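Local coordinates for putative ribosomal N-acetyltransferase YdaF (Bacillus subtilis, PDB 1NSL), which probably transfers an acetyl group from acetyl-coenzyme A to protein N-termini, possibly those of ribosomal proteins, at residues P57-Q62 with G68-L73; G81-H86 with R116-Y121; I97-A102 with G109-A114; K141-P146 with D169-S174. One frame throughout, in Å; residues are numbered along the deposited sequence.

In the fold
The four contacts dress one mixed sheet of the GNAT fold with helices on both faces. Interaction 1 lays helix 48-65 on strand 69-75, and interaction 2 brings helix 110-124 to the next strand, 78-89, from the other side; their centres are 11 Å apart, and Leu73 N meets Gly81 O at 2.7 Å. Interactions 2 and 3, with centres 8 Å apart, share helix 110-124, whose N-terminal end in relatives binds the pyrophosphate of acetyl-coenzyme A. Interaction 4 extends the layer to helix 140-149 and the C-terminal strand, tied to interaction 3 by Tyr99 OH and Ser142 OG, 2.9 Å apart. Interactions 1 and 4 lie 23 Å apart, centre to centre.

Interaction 1 (P57-Q62 with G68-L73)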
loop_
_atom_site.group_PDB
_atom_site.type_symbol
_atom_site.label_atom_id
_atom_site.label_comp_id
_atom_site.label_asym_id
_atom_site.label_seq_id
_atom_site.Cartn_x
_atom_site.Cartn_y
_atom_site.Cartn_z
ATOM N N PRO C 57 -10.215 5.003 10.963
ATOM C CA PRO C 57 -9.697 3.841 10.289
ATOM C C PRO C 57 -8.300 3.530 10.723
ATOM O O PRO C 57 -8.138 2.396 11.129
ATOM C CB PRO C 57 -9.751 4.242 8.825
ATOM C CG PRO C 57 -10.932 5.029 8.708
ATOM C CD PRO C 57 -10.847 5.911 10.004
ATOM N N ASP C 58 -7.314 4.430 10.706
ATOM C CA ASP C 58 -6.013 3.904 11.081
ATOM C C ASP C 58 -6.100 3.362 12.467
ATOM O O ASP C 58 -5.520 2.340 12.725
ATOM C CB ASP C 58 -4.842 4.849 11.092
ATOM C CG ASP C 58 -4.667 5.658 9.842
ATOM O OD1 ASP C 58 -4.993 5.235 8.687
ATOM O OD2 ASP C 58 -4.112 6.806 9.970
ATOM N N TRP C 59 -6.788 4.005 13.391
ATOM C CA TRP C 59 -6.666 3.468 14.766
ATOM C C TRP C 59 -7.084 1.986 14.752
ATOM O O TRP C 59 -6.415 1.097 15.364
ATOM C CB TRP C 59 -7.464 4.235 15.831
ATOM C CG TRP C 59 -6.928 5.576 16.223
ATOM C CD1 TRP C 59 -5.618 5.980 16.224
ATOM C CD2 TRP C 59 -7.683 6.718 16.643
ATOM N NE1 TRP C 59 -5.516 7.286 16.649
ATOM C CE2 TRP C 59 -6.772 7.760 16.915
ATOM C CE3 TRP C 59 -9.039 6.965 16.840
ATOM C CZ2 TRP C 59 -7.181 9.017 17.348
ATOM C CZ3 TRP C 59 -9.428 8.224 17.281
ATOM C CH2 TRP C 59 -8.509 9.228 17.519
ATOM N N ARG C 60 -8.168 1.725 14.018
ATOM C CA ARG C 60 -8.668 0.391 13.926
ATOM C C ARG C 60 -7.621 -0.553 13.359
ATOM O O ARG C 60 -7.453 -1.676 13.873
ATOM C CB ARG C 60 -9.971 0.330 13.169
ATOM C CG ARG C 60 -11.169 0.850 13.933
ATOM C CD ARG C 60 -12.369 0.953 13.102
ATOM N NE ARG C 60 -12.943 -0.372 12.928
ATOM C CZ ARG C 60 -13.708 -0.961 13.844
ATOM N NH1 ARG C 60 -13.997 -0.319 14.946
ATOM N NH2 ARG C 60 -14.213 -2.175 13.656
ATOM N N ARG C 61 -6.849 -0.145 12.370
ATOM C CA ARG C 61 -5.891 -1.130 11.922
ATOM C C ARG C 61 -4.805 -1.383 12.965
ATOM O O ARG C 61 -4.182 -2.423 13.020
ATOM C CB ARG C 61 -5.279 -0.740 10.587
ATOM C CG ARG C 61 -6.169 -0.955 9.398
ATOM C CD ARG C 61 -5.685 -0.208 8.173
ATOM N NE ARG C 61 -6.790 0.319 7.367
ATOM C CZ ARG C 61 -7.043 1.623 7.177
ATOM N NH1 ARG C 61 -6.248 2.542 7.758
ATOM N NH2 ARG C 61 -8.065 1.988 6.384
ATOM N N GLN C 62 -4.555 -0.408 13.793
ATOM C CA GLN C 62 -3.479 -0.581 14.723
ATOM C C GLN C 62 -3.931 -1.654 15.686
ATOM O O GLN C 62 -3.199 -2.533 16.063
ATOM C CB GLN C 62 -3.206 0.736 15.437
ATOM C CG GLN C 62 -2.239 1.678 14.745
ATOM C CD GLN C 62 -2.237 3.097 15.403
ATOM O OE1 GLN C 62 -2.290 3.262 16.673
ATOM N NE2 GLN C 62 -2.187 4.133 14.526
ATOM N N GLY C 68 -1.792 -1.533 19.794
ATOM C CA GLY C 68 -2.219 -0.509 20.735
ATOM C C GLY C 68 -3.692 -0.483 20.847
ATOM O O GLY C 68 -4.366 -1.181 20.135
ATOM N N ILE C 69 -4.216 0.343 21.713
ATOM C CA ILE C 69 -5.641 0.515 21.684
ATOM C C ILE C 69 -5.987 1.979 21.736
ATOM O O ILE C 69 -5.489 2.721 22.563
ATOM C CB ILE C 69 -6.298 -0.229 22.804
ATOM C CG1 ILE C 69 -6.187 -1.717 22.506
ATOM C CG2 ILE C 69 -7.708 0.139 22.795
ATOM C CD1 ILE C 69 -5.840 -2.631 23.681
ATOM N N GLU C 70 -6.840 2.403 20.830
ATOM C CA GLU C 70 -7.332 3.763 20.868
ATOM C C GLU C 70 -8.812 3.469 20.985
ATOM O O GLU C 70 -9.432 3.113 20.015
ATOM C CB GLU C 70 -7.013 4.533 19.554
ATOM C CG GLU C 70 -5.557 4.977 19.335
ATOM C CD GLU C 70 -4.922 5.624 20.581
ATOM O OE1 GLU C 70 -5.622 6.229 21.389
ATOM O OE2 GLU C 70 -3.710 5.532 20.798
ATOM N N ALA C 71 -9.380 3.588 22.177
ATOM C CA ALA C 71 -10.795 3.253 22.384
ATOM C C ALA C 71 -11.687 4.382 22.847
ATOM O O ALA C 71 -11.230 5.366 23.395
ATOM C CB ALA C 71 -10.915 2.083 23.385
ATOM N N GLY C 72 -12.984 4.205 22.703
ATOM C CA GLY C 72 -13.873 5.212 23.231
ATOM C C GLY C 72 -14.379 4.894 24.632
ATOM O O GLY C 72 -14.569 3.728 24.966
ATOM N N LEU C 73 -14.569 5.930 25.450
ATOM C CA LEU C 73 -15.213 5.800 26.754
ATOM C C LEU C 73 -16.689 6.164 26.581
ATOM O O LEU C 73 -17.057 7.198 26.018
ATOM C CB LEU C 73 -14.513 6.648 27.834
ATOM C CG LEU C 73 -13.147 6.001 28.152
ATOM C CD1 LEU C 73 -12.134 6.869 28.826
ATOM C CD2 LEU C 73 -13.337 4.699 28.895
#
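The same first torsion serves Trp59 and Glu70: each holds its CG beside its own backbone N and anti to the carbonyl carbon (chi1 -73° in Trp59), and Glu70 then bends at chi2 (-46°), which folds its methylene chain over the indole. Glu70 CG sits above one face of the ring, 3.4 Å from the centroid of the five-membered part of Trp59 and 17° off its normal, a CH-pi contact. Glu70 CB lies beside it, 3.5 Å from Trp59 CG. The carboxylate beyond is used elsewhere: its OE2 is hydrogen-bonded to Ser84 OG on the adjoining strand. An alanine in place of Trp59 would remove the indole and is likely to leave the Glu70 methylenes without their cover and freer to turn. Near the turn the backbones also meet, Gln62 O lying 4.1 Å from Gly68 N; Gly68 adopts angles at which a CB would collide with the preceding carbonyl. On another side of the helix, Arg61 NH1 makes a salt bridge with Asp58 OD1 at 3.1 Å, while Arg61 NE also pairs with Asp65 of the second subunit. The contact thus lays helix 48-65 on the strand that directly follows it, 69-75. Ile69 points away from helix 48-65 and touches Tyr121 of helix 110-124, as Leu73 touches Ala114, so the sheet lies between the two helices.

Interaction 2 (G81-H86 with R116-Y121); sequences GMISLH and RKLITY
Apolar packing carries the meeting of Ile83 and Leu118, whose side chains reach toward each other tip to tip. One methyl does nearly all the work: Leu118 CD2 lies 3.4 Å from Ile83 CG1 and equally close to Ile83 CD1. Ile83 extends straight at the helix because CG1 is anti to its backbone N (chi1 180°) and the chain stays extended to CD1. The same Leu118 CD2 leans on the next inward-facing residue of the strand, 4.2 Å from Leu85 CB. Polar groups across the contact are limited to a passing approach, Ser84 O to Leu118 CD2 at 3.9 Å, and no hydrogen bond joins strand to helix. Ser84 itself turns its CB away from the helix. The strand's backbone bonds go to its sheet neighbours, and within the helix Arg116 O accepts from two donors, Thr120 N at 2.9 Å and Thr120 OG1 at 3.1 Å, the hydroxyl standing above the carbonyl plane. This is helix-on-sheet packing of the GNAT fold, helix 110-124 covering one face of the central sheet, with segments 116-121 and 81-86 nearly parallel, their axes 9.9 Å apart at 22°. Met2 of the second subunit packs against both Leu118 and Tyr121. With nothing polar to fix its direction, the joint rests on the fit of branched aliphatic chains and the exclusion of water from them.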
loop_
_atom_site.group_PDB
_atom_site.type_symbol
_atom_site.label_atom_id
_atom_site.label_comp_id
_atom_site.label_asym_id
_atom_site.label_seq_id
_atom_site.Cartn_x
_atom_site.Cartn_y
_atom_site.Cartn_z
ATOM N N GLY C 81 -15.425 10.292 26.141
ATOM C CA GLY C 81 -13.963 10.387 26.087
ATOM C C GLY C 81 -13.289 9.217 25.382
ATOM O O GLY C 81 -13.957 8.474 24.656
HETATM N N MSE C 82 -11.983 9.061 25.616
HETATM C CA MSE C 82 -11.141 8.040 24.968
HETATM C C MSE C 82 -10.096 7.530 25.950
HETATM O O MSE C 82 -9.596 8.294 26.790
HETATM C CB MSE C 82 -10.353 8.643 23.774
HETATM C CG MSE C 82 -11.149 9.354 22.760
HETATM SE SE MSE C 82 -10.260 9.273 21.053
HETATM C CE MSE C 82 -8.570 9.876 21.449
ATOM N N ILE C 83 -9.741 6.255 25.844
ATOM C CA ILE C 83 -8.634 5.739 26.658
ATOM C C ILE C 83 -7.752 5.108 25.696
ATOM O O ILE C 83 -8.185 4.776 24.596
ATOM C CB ILE C 83 -9.038 4.713 27.646
ATOM C CG1 ILE C 83 -7.829 4.260 28.417
ATOM C CG2 ILE C 83 -9.546 3.500 26.976
ATOM C CD1 ILE C 83 -8.305 3.570 29.733
ATOM N N SER C 84 -6.519 4.897 26.098
ATOM C CA SER C 84 -5.558 4.511 25.110
ATOM C C SER C 84 -4.333 3.862 25.687
ATOM O O SER C 84 -3.848 4.228 26.779
ATOM C CB SER C 84 -5.141 5.750 24.417
ATOM O OG SER C 84 -3.868 5.561 23.815
ATOM N N LEU C 85 -3.833 2.878 24.947
ATOM C CA LEU C 85 -2.636 2.170 25.362
ATOM C C LEU C 85 -1.784 2.265 24.149
ATOM O O LEU C 85 -2.174 1.755 23.124
ATOM C CB LEU C 85 -2.945 0.717 25.647
ATOM C CG LEU C 85 -1.695 -0.123 25.819
ATOM C CD1 LEU C 85 -1.266 -0.002 27.171
ATOM C CD2 LEU C 85 -2.021 -1.570 25.555
ATOM N N HIS C 86 -0.627 2.910 24.268
ATOM C CA HIS C 86 0.240 3.195 23.144
ATOM C C HIS C 86 1.689 3.030 23.547
ATOM O O HIS C 86 1.935 2.691 24.651
ATOM C CB HIS C 86 -0.032 4.598 22.628
ATOM C CG HIS C 86 0.021 5.647 23.683
ATOM N ND1 HIS C 86 1.163 6.367 23.965
ATOM C CD2 HIS C 86 -0.919 6.087 24.544
ATOM C CE1 HIS C 86 0.922 7.210 24.948
ATOM N NE2 HIS C 86 -0.326 7.038 25.344
ATOM N N ARG C 116 -8.228 0.612 35.220
ATOM C CA ARG C 116 -8.105 -0.709 35.817
ATOM C C ARG C 116 -8.463 -1.832 34.805
ATOM O O ARG C 116 -7.710 -2.824 34.665
ATOM C CB ARG C 116 -8.887 -0.836 37.126
ATOM C CG ARG C 116 -8.501 0.198 38.195
ATOM C CD ARG C 116 -9.377 0.202 39.526
ATOM N NE ARG C 116 -8.530 0.542 40.666
ATOM C CZ ARG C 116 -8.830 1.467 41.582
ATOM N NH1 ARG C 116 -9.960 2.145 41.470
ATOM N NH2 ARG C 116 -8.011 1.723 42.602
ATOM N N LYS C 117 -9.579 -1.740 34.100
ATOM C CA LYS C 117 -9.783 -2.798 33.136
ATOM C C LYS C 117 -8.567 -2.892 32.204
ATOM O O LYS C 117 -8.091 -4.010 31.924
ATOM C CB LYS C 117 -11.041 -2.629 32.302
ATOM C CG LYS C 117 -12.326 -3.075 32.968
ATOM C CD LYS C 117 -12.356 -4.540 33.450
ATOM C CE LYS C 117 -13.566 -4.697 34.379
ATOM N NZ LYS C 117 -13.445 -5.591 35.563
ATOM N N LEU C 118 -8.069 -1.726 31.748
ATOM C CA LEU C 118 -6.988 -1.656 30.760
ATOM C C LEU C 118 -5.720 -2.289 31.268
ATOM O O LEU C 118 -5.014 -2.969 30.551
ATOM C CB LEU C 118 -6.711 -0.221 30.380
ATOM C CG LEU C 118 -5.776 -0.009 29.187
ATOM C CD1 LEU C 118 -5.992 -1.094 28.172
ATOM C CD2 LEU C 118 -5.973 1.392 28.471
ATOM N N ILE C 119 -5.455 -2.059 32.540
ATOM C CA ILE C 119 -4.267 -2.544 33.144
ATOM C C ILE C 119 -4.406 -4.041 33.202
ATOM O O ILE C 119 -3.582 -4.782 32.621
ATOM C CB ILE C 119 -4.132 -1.901 34.500
ATOM C CG1 ILE C 119 -3.797 -0.437 34.223
ATOM C CG2 ILE C 119 -3.063 -2.645 35.380
ATOM C CD1 ILE C 119 -3.771 0.434 35.407
ATOM N N THR C 120 -5.477 -4.497 33.842
ATOM C CA THR C 120 -5.689 -5.923 33.926
ATOM C C THR C 120 -5.260 -6.598 32.599
ATOM O O THR C 120 -4.449 -7.507 32.577
ATOM C CB THR C 120 -7.185 -6.238 34.238
ATOM O OG1 THR C 120 -7.543 -5.818 35.572
ATOM C CG2 THR C 120 -7.421 -7.776 34.229
ATOM N N TYR C 121 -5.803 -6.103 31.509
ATOM C CA TYR C 121 -5.533 -6.601 30.199
ATOM C C TYR C 121 -4.071 -6.478 29.912
ATOM O O TYR C 121 -3.461 -7.369 29.344
ATOM C CB TYR C 121 -6.297 -5.776 29.179
ATOM C CG TYR C 121 -5.898 -6.049 27.762
ATOM C CD1 TYR C 121 -6.351 -7.188 27.096
ATOM C CD2 TYR C 121 -5.076 -5.156 27.065
ATOM C CE1 TYR C 121 -5.996 -7.435 25.780
ATOM C CE2 TYR C 121 -4.705 -5.409 25.743
ATOM C CZ TYR C 121 -5.168 -6.549 25.103
ATOM O OH TYR C 121 -4.806 -6.798 23.781
#

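Interaction 3 (I97-A102 with G109-A114)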
loop_
_atom_site.group_PDB
_atom_site.type_symbol
_atom_site.label_atom_id
_atom_site.label_comp_id
_atom_site.label_asym_id
_atom_site.label_seq_id
_atom_site.Cartn_x
_atom_site.Cartn_y
_atom_site.Cartn_z
ATOM N N ILE C 97 -0.297 4.454 29.123
ATOM C CA ILE C 97 -1.737 4.745 29.071
ATOM C C ILE C 97 -2.087 6.239 28.973
ATOM O O ILE C 97 -1.439 7.075 29.558
ATOM C CB ILE C 97 -2.452 4.062 30.235
ATOM C CG1 ILE C 97 -2.468 2.544 29.973
ATOM C CG2 ILE C 97 -3.898 4.616 30.478
ATOM C CD1 ILE C 97 -3.074 1.753 31.091
ATOM N N GLY C 98 -3.085 6.567 28.161
ATOM C CA GLY C 98 -3.535 7.949 28.039
ATOM C C GLY C 98 -5.038 7.913 28.082
ATOM O O GLY C 98 -5.619 6.849 27.997
ATOM N N TYR C 99 -5.679 9.052 28.224
ATOM C CA TYR C 99 -7.110 9.061 28.356
ATOM C C TYR C 99 -7.472 10.496 28.460
ATOM O O TYR C 99 -6.658 11.260 28.862
ATOM C CB TYR C 99 -7.481 8.380 29.670
ATOM C CG TYR C 99 -6.597 8.786 30.846
ATOM C CD1 TYR C 99 -6.631 10.070 31.352
ATOM C CD2 TYR C 99 -5.732 7.879 31.435
ATOM C CE1 TYR C 99 -5.841 10.438 32.367
ATOM C CE2 TYR C 99 -4.927 8.242 32.490
ATOM C CZ TYR C 99 -4.981 9.536 32.945
ATOM O OH TYR C 99 -4.200 9.967 33.988
ATOM N N TRP C 100 -8.669 10.880 28.060
ATOM C CA TRP C 100 -9.156 12.234 28.287
ATOM C C TRP C 100 -10.620 12.120 28.415
ATOM O O TRP C 100 -11.201 11.135 27.931
ATOM C CB TRP C 100 -8.863 13.181 27.155
ATOM C CG TRP C 100 -9.365 12.828 25.804
ATOM C CD1 TRP C 100 -8.670 12.180 24.847
ATOM C CD2 TRP C 100 -10.604 13.207 25.204
ATOM N NE1 TRP C 100 -9.405 12.088 23.703
ATOM C CE2 TRP C 100 -10.600 12.718 23.894
ATOM C CE3 TRP C 100 -11.730 13.906 25.646
ATOM C CZ2 TRP C 100 -11.673 12.885 23.022
ATOM C CZ3 TRP C 100 -12.798 14.084 24.773
ATOM C CH2 TRP C 100 -12.757 13.577 23.476
ATOM N N ILE C 101 -11.241 13.097 29.055
ATOM C CA ILE C 101 -12.669 13.028 29.188
ATOM C C ILE C 101 -13.328 14.402 29.018
ATOM O O ILE C 101 -12.679 15.432 29.098
ATOM C CB ILE C 101 -12.958 12.365 30.487
ATOM C CG1 ILE C 101 -14.303 11.670 30.454
ATOM C CG2 ILE C 101 -12.846 13.355 31.632
ATOM C CD1 ILE C 101 -14.858 11.396 31.903
ATOM N N ALA C 102 -14.606 14.424 28.662
ATOM C CA ALA C 102 -15.312 15.700 28.467
ATOM C C ALA C 102 -15.688 16.243 29.825
ATOM O O ALA C 102 -15.979 15.486 30.782
ATOM C CB ALA C 102 -16.526 15.518 27.645
ATOM N N GLY C 109 -15.267 9.189 38.356
ATOM C CA GLY C 109 -14.399 8.039 38.271
ATOM C C GLY C 109 -14.494 7.244 36.973
ATOM O O GLY C 109 -14.275 6.013 36.990
ATOM N N ILE C 110 -14.795 7.881 35.838
ATOM C CA ILE C 110 -14.775 7.074 34.634
ATOM C C ILE C 110 -13.338 6.634 34.348
ATOM O O ILE C 110 -13.064 5.441 34.134
ATOM C CB ILE C 110 -15.285 7.782 33.401
ATOM C CG1 ILE C 110 -16.604 8.569 33.672
ATOM C CG2 ILE C 110 -15.482 6.771 32.318
ATOM C CD1 ILE C 110 -17.911 7.771 33.596
ATOM N N ILE C 111 -12.400 7.564 34.371
ATOM C CA ILE C 111 -11.041 7.201 33.958
ATOM C C ILE C 111 -10.412 6.103 34.799
ATOM O O ILE C 111 -9.934 5.064 34.253
ATOM C CB ILE C 111 -10.188 8.435 33.867
ATOM C CG1 ILE C 111 -10.880 9.342 32.840
ATOM C CG2 ILE C 111 -8.809 8.055 33.506
ATOM C CD1 ILE C 111 -10.358 10.763 32.608
ATOM N N THR C 112 -10.440 6.294 36.125
ATOM C CA THR C 112 -9.844 5.303 37.012
ATOM C C THR C 112 -10.397 3.931 36.683
ATOM O O THR C 112 -9.675 3.046 36.189
ATOM C CB THR C 112 -10.135 5.650 38.425
ATOM O OG1 THR C 112 -9.434 6.847 38.739
ATOM C CG2 THR C 112 -9.509 4.610 39.399
ATOM N N ALA C 113 -11.702 3.785 36.866
ATOM C CA ALA C 113 -12.373 2.536 36.569
ATOM C C ALA C 113 -11.958 1.933 35.220
ATOM O O ALA C 113 -11.705 0.744 35.157
ATOM C CB ALA C 113 -13.836 2.744 36.617
ATOM N N ALA C 114 -11.930 2.733 34.157
ATOM C CA ALA C 114 -11.511 2.257 32.875
ATOM C C ALA C 114 -10.011 1.869 32.808
ATOM O O ALA C 114 -9.680 0.876 32.170
ATOM C CB ALA C 114 -11.855 3.295 31.774
#
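One face of the Tyr99 ring is met squarely by Ile111: its CG2 methyl stands over the ring centre, 3.6 Å from the centroid and 14° off the normal, in a CH-pi contact. At the far end of the ring, Tyr99 OH is hydrogen-bonded to Ser142 OG of helix 140-149. The two branches of Ile111 divide the strand between them. While CG2 takes the tyrosine, CD1 reaches Ile101 two residues on, 3.7 Å from its CB, since CG1 lies beside the backbone N (chi1 -59°) and CG2 anti to it. Ile101 CD1 in turn crosses to Ile110 CG1 at 3.8 Å. A serine replacing Tyr99 would probably leave the Ile111 methyl without an aromatic surface and Ser142 without its phenolic partner. Strand segment 97-101 and helix segment 110-114 run at 150°, in the first two elements of a beta-alpha-beta unit completed by strand 130-136. Between them lies the loop that in GNAT relatives cradles the coenzyme A pyrophosphate, and Gly109, the N-cap, takes a positive phi that favours glycine. Trp100 turns to the other face of the sheet, toward Phe40, while Val145 of helix 140-149 packs on both Tyr99 and Ile111.

Interaction 4 (K141-P146 with D169-S174)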
loop_
_atom_site.group_PDB
_atom_site.type_symbol
_atom_site.label_atom_id
_atom_site.label_comp_id
_atom_site.label_asym_id
_atom_site.label_seq_id
_atom_site.Cartn_x
_atom_site.Cartn_y
_atom_site.Cartn_z
ATOM N N LYS C 141 -6.114 16.843 38.112
ATOM C CA LYS C 141 -7.117 15.813 37.832
ATOM C C LYS C 141 -6.552 14.595 37.124
ATOM O O LYS C 141 -7.030 13.473 37.366
ATOM C CB LYS C 141 -8.325 16.338 37.070
ATOM C CG LYS C 141 -8.947 17.540 37.691
ATOM C CD LYS C 141 -10.439 17.258 37.982
ATOM C CE LYS C 141 -11.217 18.533 38.343
ATOM N NZ LYS C 141 -11.475 18.569 39.841
ATOM N N SER C 142 -5.568 14.802 36.250
ATOM C CA SER C 142 -4.987 13.652 35.585
ATOM C C SER C 142 -4.045 12.858 36.462
ATOM O O SER C 142 -4.121 11.620 36.559
ATOM C CB SER C 142 -4.208 14.028 34.347
ATOM O OG SER C 142 -3.674 12.804 33.851
ATOM N N ARG C 143 -3.090 13.574 37.009
ATOM C CA ARG C 143 -2.171 13.031 37.980
ATOM C C ARG C 143 -2.896 12.114 38.996
ATOM O O ARG C 143 -2.390 11.037 39.398
ATOM C CB ARG C 143 -1.587 14.208 38.741
ATOM C CG ARG C 143 -0.518 14.943 38.012
ATOM C CD ARG C 143 0.830 14.449 38.367
ATOM N NE ARG C 143 1.566 15.541 38.944
ATOM C CZ ARG C 143 2.465 15.390 39.871
ATOM N NH1 ARG C 143 2.728 14.174 40.321
ATOM N NH2 ARG C 143 3.118 16.429 40.338
ATOM N N ALA C 144 -4.091 12.537 39.392
ATOM C CA ALA C 144 -4.809 11.768 40.374
ATOM C C ALA C 144 -5.066 10.369 39.891
ATOM O O ALA C 144 -5.270 9.455 40.685
ATOM C CB ALA C 144 -6.107 12.401 40.738
ATOM N N VAL C 145 -5.056 10.150 38.605
ATOM C CA VAL C 145 -5.450 8.815 38.267
ATOM C C VAL C 145 -4.446 7.722 38.645
ATOM O O VAL C 145 -4.786 6.765 39.315
ATOM C CB VAL C 145 -5.969 8.695 36.853
ATOM C CG1 VAL C 145 -5.972 7.210 36.409
ATOM C CG2 VAL C 145 -7.372 9.272 36.854
ATOM N N PRO C 146 -3.209 7.907 38.254
ATOM C CA PRO C 146 -2.154 6.957 38.593
ATOM C C PRO C 146 -2.023 6.772 40.124
ATOM O O PRO C 146 -1.951 5.666 40.625
ATOM C CB PRO C 146 -0.895 7.657 38.080
ATOM C CG PRO C 146 -1.389 8.593 37.086
ATOM C CD PRO C 146 -2.737 9.076 37.502
ATOM N N ASP C 169 6.394 20.726 32.192
ATOM C CA ASP C 169 7.010 19.433 32.457
ATOM C C ASP C 169 5.992 18.338 32.511
ATOM O O ASP C 169 4.846 18.493 32.915
ATOM C CB ASP C 169 7.757 19.424 33.787
ATOM C CG ASP C 169 8.928 20.331 33.785
ATOM O OD1 ASP C 169 9.355 20.674 32.682
ATOM O OD2 ASP C 169 9.498 20.769 34.816
ATOM N N LEU C 170 6.472 17.193 32.098
ATOM C CA LEU C 170 5.724 15.990 32.145
ATOM C C LEU C 170 6.254 15.231 33.361
ATOM O O LEU C 170 7.467 15.145 33.579
ATOM C CB LEU C 170 6.069 15.246 30.899
ATOM C CG LEU C 170 5.180 15.427 29.692
ATOM C CD1 LEU C 170 5.403 14.339 28.588
ATOM C CD2 LEU C 170 3.797 15.321 30.309
ATOM N N VAL C 171 5.368 14.725 34.193
ATOM C CA VAL C 171 5.840 13.807 35.196
ATOM C C VAL C 171 5.422 12.356 34.840
ATOM O O VAL C 171 4.294 12.129 34.414
ATOM C CB VAL C 171 5.281 14.144 36.508
ATOM C CG1 VAL C 171 3.808 14.174 36.418
ATOM C CG2 VAL C 171 5.706 13.105 37.486
ATOM N N TYR C 172 6.318 11.380 35.004
ATOM C CA TYR C 172 6.006 10.016 34.654
ATOM C C TYR C 172 5.598 9.234 35.882
ATOM O O TYR C 172 6.085 9.538 36.946
ATOM C CB TYR C 172 7.261 9.380 34.066
ATOM C CG TYR C 172 7.352 9.728 32.665
ATOM C CD1 TYR C 172 7.713 10.990 32.289
ATOM C CD2 TYR C 172 6.922 8.864 31.703
ATOM C CE1 TYR C 172 7.695 11.365 30.954
ATOM C CE2 TYR C 172 6.915 9.230 30.392
ATOM C CZ TYR C 172 7.305 10.479 30.033
ATOM O OH TYR C 172 7.289 10.851 28.731
ATOM N N TYR C 173 4.738 8.219 35.702
ATOM C CA TYR C 173 4.327 7.268 36.730
ATOM C C TYR C 173 4.330 5.820 36.169
ATOM O O TYR C 173 3.980 5.636 35.029
ATOM C CB TYR C 173 2.902 7.553 37.169
ATOM C CG TYR C 173 2.588 8.795 37.994
ATOM C CD1 TYR C 173 2.165 9.945 37.381
ATOM C CD2 TYR C 173 2.613 8.776 39.393
ATOM C CE1 TYR C 173 1.797 11.061 38.098
ATOM C CE2 TYR C 173 2.240 9.910 40.158
ATOM C CZ TYR C 173 1.824 11.059 39.480
ATOM O OH TYR C 173 1.466 12.219 40.152
ATOM N N SER C 174 4.646 4.789 36.974
ATOM C CA SER C 174 4.706 3.411 36.469
ATOM C C SER C 174 4.288 2.324 37.466
ATOM O O SER C 174 4.518 2.417 38.654
ATOM C CB SER C 174 6.102 3.077 35.987
ATOM O OG SER C 174 6.981 3.257 37.048
#
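Arg143 NH1 has two polar partners: Tyr173 OH accepts a hydrogen bond from it, and Glu153 OE2 adds a long, weak ion pair. The modelled bond to the tyrosine is implausibly short, so at this resolution the pairing is more credible than its length. Here, in the C-terminal half of the GNAT fold, helix 140-149 lies along strand 166-176, the axes of segments 141-146 and 169-174 being 9.6 Å apart and 22° from parallel. The arginine chain bends at both chi2 and chi3, which brings its end nearer the strand. Its guanidinium then lies with one face on Val171 CG1, while Tyr173 stands at its edge, the two planes 50° apart. Val171 CG1 also touches Arg143 CD at 3.6 Å, and NE makes a weak hydrogen bond to Val137 O. Charge and apolar surface are therefore combined in one side chain, a positive group set beside a phenol and over a methyl. One turn further along, Pro146 covers a face of the same tyrosine and also touches Ile133 of the neighbouring strand. Its CB is the atom that meets the ring, 3.9 Å from the Tyr173 centroid, 20° off the normal, and displaced toward Tyr173 CG.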